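Local atomic coordinates of 2-dehydro-3-deoxy-d-gluconate/2-dehydro-3-deoxy-phosphogluconate aldolase (Picrophilus torridus, PDB entry 4UXD), a protein that is an archaeal aldolase of the dihydrodipicolinate synthetase family, built as a TIM barrel. Residues L195-D209 / E217-N229. Sequence-based numbering, arbitrary orientation.
Sequences LSLSDDDFAVFQGQD and ELGASGGVCGTTN. With GOL (glycerol), chain F; IPA (isopropyl alcohol), chain G.
Two donors of Thr227 converge on one carboxylate oxygen, Asp209 OD2: the backbone N at 3.0 Å meets its syn lone pair, and Thr227 OG1, at 2.6 Å, the anti one. Both lone pairs of OD2 are engaged, which should restrain rotation of the carboxylate against the 3-10 segment 226-229. The chi1 of Thr227 (64°) sets OG1 between its backbone N and carbonyl carbon, where hydroxyl and amide can grip the same oxygen. The other oxygen, Asp209 OD1, accepts from O1 of a glycerol, whose O3 donates to Gly207 O; this glycerol, probably from the crystallisation liquor, lies at the C-terminal ends of the strands and may mark a pocket there.

Further back, parallel pairing is documented by Gln206, whose N donates to Gly222 O (2.9 Å, in the carbonyl plane), while Gln206 O accepts from Val224 N (2.8 Å), a donor tilted 34° from the Gln206 carbonyl plane. Ser221 clasps Val204 at both ends: its OG receives Val204 N (3.0 Å, 165° at the hydrogen), and its N donates to Val204 O. The Phe205 ring brings its edge to Gly223 N, with CD2 3.6 Å away, and Phe205 CB packs on Val224 CG2. At the opposite barrel end, Leu195 CD1 lies 3.6 Å from Leu218 CB.

The adjacent parallel strands 203-206 and 222-224, joined by a crossover through helix 212-217, form a beta-alpha-beta unit; strands 178-183 and 27-31 flank the pair, and Ile234 of helix 233-240 packs on Asp209 and Thr227.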
loop_
_atom_site.group_PDB
_atom_site.type_symbol
_atom_site.label_atom_id
_atom_site.label_comp_id
_atom_site.label_asym_id
_atom_site.label_seq_id
_atom_site.Cartn_x
_atom_site.Cartn_y
_atom_site.Cartn_z
ATOM N N LEU A 195 0.009 14.230 -19.981
ATOM C CA LEU A 195 0.401 15.354 -20.831
ATOM C C LEU A 195 0.797 14.920 -22.231
ATOM O O LEU A 195 0.674 15.689 -23.178
ATOM C CB LEU A 195 1.563 16.122 -20.210
ATOM C CG LEU A 195 1.241 17.035 -19.026
ATOM C CD1 LEU A 195 2.552 17.579 -18.449
ATOM C CD2 LEU A 195 0.302 18.180 -19.434
ATOM N N SER A 196 1.275 13.686 -22.367
ATOM C CA SER A 196 1.640 13.159 -23.681
ATOM C C SER A 196 0.409 12.954 -24.578
ATOM O O SER A 196 0.546 12.688 -25.769
ATOM C CB SER A 196 2.405 11.839 -23.538
ATOM O OG SER A 196 1.634 10.754 -24.024
ATOM N N LEU A 197 -0.780 13.062 -23.986
ATOM C CA LEU A 197 -2.048 12.970 -24.710
ATOM C C LEU A 197 -2.549 14.361 -25.077
ATOM O O LEU A 197 -3.600 14.513 -25.705
ATOM C CB LEU A 197 -3.122 12.256 -23.866
ATOM C CG LEU A 197 -2.829 10.871 -23.286
ATOM C CD1 LEU A 197 -3.994 10.428 -22.436
ATOM C CD2 LEU A 197 -2.559 9.850 -24.373
ATOM N N SER A 198 -1.806 15.381 -24.669
ATOM C CA SER A 198 -2.231 16.754 -24.889
ATOM C C SER A 198 -2.284 17.096 -26.386
ATOM O O SER A 198 -1.422 16.670 -27.167
ATOM C CB SER A 198 -1.290 17.715 -24.152
ATOM O OG SER A 198 -1.907 18.956 -23.887
ATOM N N ASP A 199 -3.318 17.835 -26.779
ATOM C CA ASP A 199 -3.361 18.452 -28.101
ATOM C C ASP A 199 -4.387 19.591 -28.121
ATOM O O ASP A 199 -4.751 20.138 -27.077
ATOM C CB ASP A 199 -3.659 17.404 -29.195
ATOM C CG ASP A 199 -5.119 16.988 -29.247
ATOM O OD1 ASP A 199 -5.983 17.839 -29.544
ATOM O OD2 ASP A 199 -5.404 15.793 -29.035
ATOM N N ASP A 200 -4.860 19.946 -29.309
ATOM C CA ASP A 200 -5.670 21.147 -29.469
ATOM C C ASP A 200 -7.132 20.930 -29.070
ATOM O O ASP A 200 -7.812 21.877 -28.671
ATOM C CB ASP A 200 -5.563 21.647 -30.909
ATOM C CG ASP A 200 -4.137 22.053 -31.279
ATOM O OD1 ASP A 200 -3.719 23.167 -30.890
ATOM O OD2 ASP A 200 -3.432 21.261 -31.949
ATOM N N ASP A 201 -7.599 19.684 -29.153
ATOM C CA ASP A 201 -8.934 19.309 -28.681
ATOM C C ASP A 201 -8.865 18.360 -27.476
ATOM O O ASP A 201 -9.809 17.606 -27.202
ATOM C CB ASP A 201 -9.733 18.665 -29.817
ATOM C CG ASP A 201 -10.571 19.675 -30.589
ATOM O OD1 ASP A 201 -11.164 20.578 -29.954
ATOM O OD2 ASP A 201 -10.640 19.563 -31.834
ATOM N N PHE A 202 -7.749 18.409 -26.750
ATOM C CA PHE A 202 -7.594 17.604 -25.543
ATOM C C PHE A 202 -6.743 18.327 -24.485
ATOM O O PHE A 202 -5.524 18.494 -24.637
ATOM C CB PHE A 202 -6.989 16.241 -25.889
ATOM C CG PHE A 202 -7.103 15.230 -24.781
ATOM C CD1 PHE A 202 -8.289 14.549 -24.568
ATOM C CD2 PHE A 202 -6.025 14.966 -23.946
ATOM C CE1 PHE A 202 -8.400 13.619 -23.545
ATOM C CE2 PHE A 202 -6.131 14.047 -22.927
ATOM C CZ PHE A 202 -7.324 13.371 -22.726
ATOM N N ALA A 203 -7.414 18.749 -23.413
ATOM C CA ALA A 203 -6.791 19.477 -22.310
ATOM C C ALA A 203 -6.262 18.531 -21.230
ATOM O O ALA A 203 -6.711 17.393 -21.110
ATOM C CB ALA A 203 -7.794 20.467 -21.695
ATOM N N VAL A 204 -5.293 19.013 -20.462
ATOM C CA VAL A 204 -4.736 18.248 -19.355
ATOM C C VAL A 204 -4.571 19.174 -18.152
ATOM O O VAL A 204 -3.693 20.035 -18.143
ATOM C CB VAL A 204 -3.391 17.611 -19.730
ATOM C CG1 VAL A 204 -2.868 16.767 -18.609
ATOM C CG2 VAL A 204 -3.541 16.762 -20.983
ATOM N N PHE A 205 -5.426 19.004 -17.147
ATOM C CA PHE A 205 -5.420 19.894 -15.990
ATOM C C PHE A 205 -4.727 19.279 -14.768
ATOM O O PHE A 205 -4.924 18.112 -14.450
ATOM C CB PHE A 205 -6.853 20.280 -15.613
ATOM C CG PHE A 205 -7.503 21.264 -16.554
ATOM C CD1 PHE A 205 -8.220 20.822 -17.648
ATOM C CD2 PHE A 205 -7.426 22.633 -16.319
ATOM C CE1 PHE A 205 -8.838 21.723 -18.504
ATOM C CE2 PHE A 205 -8.040 23.545 -17.178
ATOM C CZ PHE A 205 -8.748 23.087 -18.264
ATOM N N GLN A 206 -3.930 20.092 -14.086
ATOM C CA GLN A 206 -3.314 19.708 -12.829
ATOM C C GLN A 206 -4.307 19.969 -11.688
ATOM O O GLN A 206 -4.795 21.083 -11.522
ATOM C CB GLN A 206 -2.006 20.486 -12.614
ATOM C CG GLN A 206 -1.330 20.260 -11.248
ATOM C CD GLN A 206 -1.019 18.790 -10.967
ATOM O OE1 GLN A 206 -1.754 18.123 -10.239
ATOM N NE2 GLN A 206 0.068 18.282 -11.544
ATOM N N GLY A 207 -4.577 18.944 -10.886
ATOM C CA GLY A 207 -5.597 19.015 -9.862
ATOM C C GLY A 207 -5.079 19.431 -8.511
ATOM O O GLY A 207 -5.858 19.626 -7.582
ATOM N N GLN A 208 -3.762 19.544 -8.386
ATOM C CA GLN A 208 -3.157 19.902 -7.103
ATOM C C GLN A 208 -2.518 21.273 -7.199
ATOM O O GLN A 208 -1.609 21.486 -7.996
ATOM C CB GLN A 208 -2.117 18.869 -6.663
ATOM C CG GLN A 208 -2.665 17.471 -6.420
ATOM C CD GLN A 208 -3.671 17.396 -5.279
ATOM O OE1 GLN A 208 -3.922 18.378 -4.578
ATOM N NE2 GLN A 208 -4.260 16.220 -5.097
ATOM N N ASP A 209 -3.011 22.190 -6.369
ATOM C CA ASP A 209 -2.653 23.602 -6.428
ATOM C C ASP A 209 -1.153 23.862 -6.303
ATOM O O ASP A 209 -0.611 24.753 -6.957
ATOM C CB ASP A 209 -3.384 24.365 -5.321
ATOM C CG ASP A 209 -4.880 24.082 -5.296
ATOM O OD1 ASP A 209 -5.303 22.963 -5.661
ATOM O OD2 ASP A 209 -5.634 24.994 -4.902
ATOM N N GLU A 217 4.858 24.479 -16.556
ATOM C CA GLU A 217 6.187 24.374 -17.173
ATOM C C GLU A 217 6.248 23.209 -18.145
ATOM O O GLU A 217 6.947 23.270 -19.141
ATOM C CB GLU A 217 7.270 24.202 -16.119
ATOM C CG GLU A 217 7.761 25.468 -15.476
ATOM C CD GLU A 217 8.909 25.183 -14.521
ATOM O OE1 GLU A 217 9.207 23.986 -14.299
ATOM O OE2 GLU A 217 9.530 26.143 -14.012
ATOM N N LEU A 218 5.500 22.154 -17.832
ATOM C CA LEU A 218 5.486 20.929 -18.615
ATOM C C LEU A 218 4.394 20.898 -19.693
ATOM O O LEU A 218 4.245 19.894 -20.396
ATOM C CB LEU A 218 5.304 19.735 -17.672
ATOM C CG LEU A 218 6.437 19.464 -16.691
ATOM C CD1 LEU A 218 6.060 18.400 -15.678
ATOM C CD2 LEU A 218 7.679 19.042 -17.453
ATOM N N GLY A 219 3.617 21.977 -19.801
ATOM C CA GLY A 219 2.608 22.082 -20.832
ATOM C C GLY A 219 1.155 21.868 -20.403
ATOM O O GLY A 219 0.292 21.693 -21.265
ATOM N N ALA A 220 0.857 21.891 -19.103
ATOM C CA ALA A 220 -0.540 21.726 -18.663
ATOM C C ALA A 220 -1.451 22.841 -19.182
ATOM O O ALA A 220 -1.064 24.016 -19.219
ATOM C CB ALA A 220 -0.623 21.676 -17.149
ATOM N N SER A 221 -2.678 22.477 -19.547
ATOM C CA SER A 221 -3.658 23.461 -20.010
ATOM C C SER A 221 -4.121 24.384 -18.879
ATOM O O SER A 221 -4.721 25.425 -19.135
ATOM C CB SER A 221 -4.864 22.765 -20.639
ATOM O OG SER A 221 -4.448 21.702 -21.473
ATOM N N GLY A 222 -3.828 24.007 -17.637
ATOM C CA GLY A 222 -4.197 24.808 -16.477
ATOM C C GLY A 222 -4.437 23.938 -15.252
ATOM O O GLY A 222 -4.031 22.775 -15.215
ATOM N N GLY A 223 -5.100 24.496 -14.247
ATOM C CA GLY A 223 -5.355 23.768 -13.021
ATOM C C GLY A 223 -6.805 23.720 -12.582
ATOM O O GLY A 223 -7.599 24.600 -12.906
ATOM N N VAL A 224 -7.135 22.664 -11.844
ATOM C CA VAL A 224 -8.358 22.592 -11.049
ATOM C C VAL A 224 -7.951 22.684 -9.586
ATOM O O VAL A 224 -7.385 21.722 -9.042
ATOM C CB VAL A 224 -9.145 21.279 -11.282
ATOM C CG1 VAL A 224 -10.520 21.348 -10.614
ATOM C CG2 VAL A 224 -9.297 21.003 -12.753
ATOM N N CYS A 225 -8.237 23.827 -8.958
ATOM C CA CYS A 225 -7.605 24.181 -7.695
ATOM C C CYS A 225 -8.576 24.625 -6.612
ATOM O O CYS A 225 -9.093 25.729 -6.657
ATOM C CB CYS A 225 -6.586 25.288 -7.953
ATOM S SG CYS A 225 -5.375 24.877 -9.221
ATOM N N GLY A 226 -8.777 23.777 -5.612
ATOM C CA GLY A 226 -9.744 24.040 -4.561
ATOM C C GLY A 226 -9.521 25.313 -3.751
ATOM O O GLY A 226 -10.466 25.880 -3.207
ATOM N N THR A 227 -8.279 25.764 -3.648
ATOM C CA THR A 227 -7.999 26.963 -2.879
ATOM C C THR A 227 -8.644 28.218 -3.483
ATOM O O THR A 227 -8.727 29.248 -2.815
ATOM C CB THR A 227 -6.492 27.207 -2.755
ATOM O OG1 THR A 227 -5.927 27.450 -4.056
ATOM C CG2 THR A 227 -5.829 26.012 -2.086
ATOM N N THR A 228 -9.106 28.138 -4.727
ATOM C CA THR A 228 -9.764 29.282 -5.351
ATOM C C THR A 228 -11.134 29.572 -4.713
ATOM O O THR A 228 -11.732 30.602 -4.984
ATOM C CB THR A 228 -9.946 29.089 -6.871
ATOM O OG1 THR A 228 -10.780 27.950 -7.128
ATOM C CG2 THR A 228 -8.602 28.895 -7.537
ATOM N N ASN A 229 -11.611 28.676 -3.856
ATOM C CA ASN A 229 -12.858 28.901 -3.150
ATOM C C ASN A 229 -12.774 30.086 -2.174
ATOM O O ASN A 229 -13.797 30.596 -1.725
ATOM C CB ASN A 229 -13.268 27.638 -2.389
ATOM C CG ASN A 229 -13.917 26.609 -3.276
ATOM O OD1 ASN A 229 -15.110 26.691 -3.564
ATOM N ND2 ASN A 229 -13.137 25.621 -3.714
HETATM C C1 GOL F . -6.818 20.867 -3.672
HETATM O O1 GOL F . -7.223 22.203 -3.476
HETATM C C2 GOL F . -8.019 19.971 -3.949
HETATM O O2 GOL F . -7.565 18.648 -4.171
HETATM C C3 GOL F . -8.830 20.483 -5.143
HETATM O O3 GOL F . -8.007 20.944 -6.193
HETATM C C1 IPA G . -7.910 15.239 -1.574
HETATM C C2 IPA G . -7.145 15.370 -2.880
HETATM C C3 IPA G . -6.153 14.221 -3.060
HETATM O O2 IPA G . -6.458 16.594 -2.818
HETATM O O HOH W 1 -4.375 22.235 -24.354
#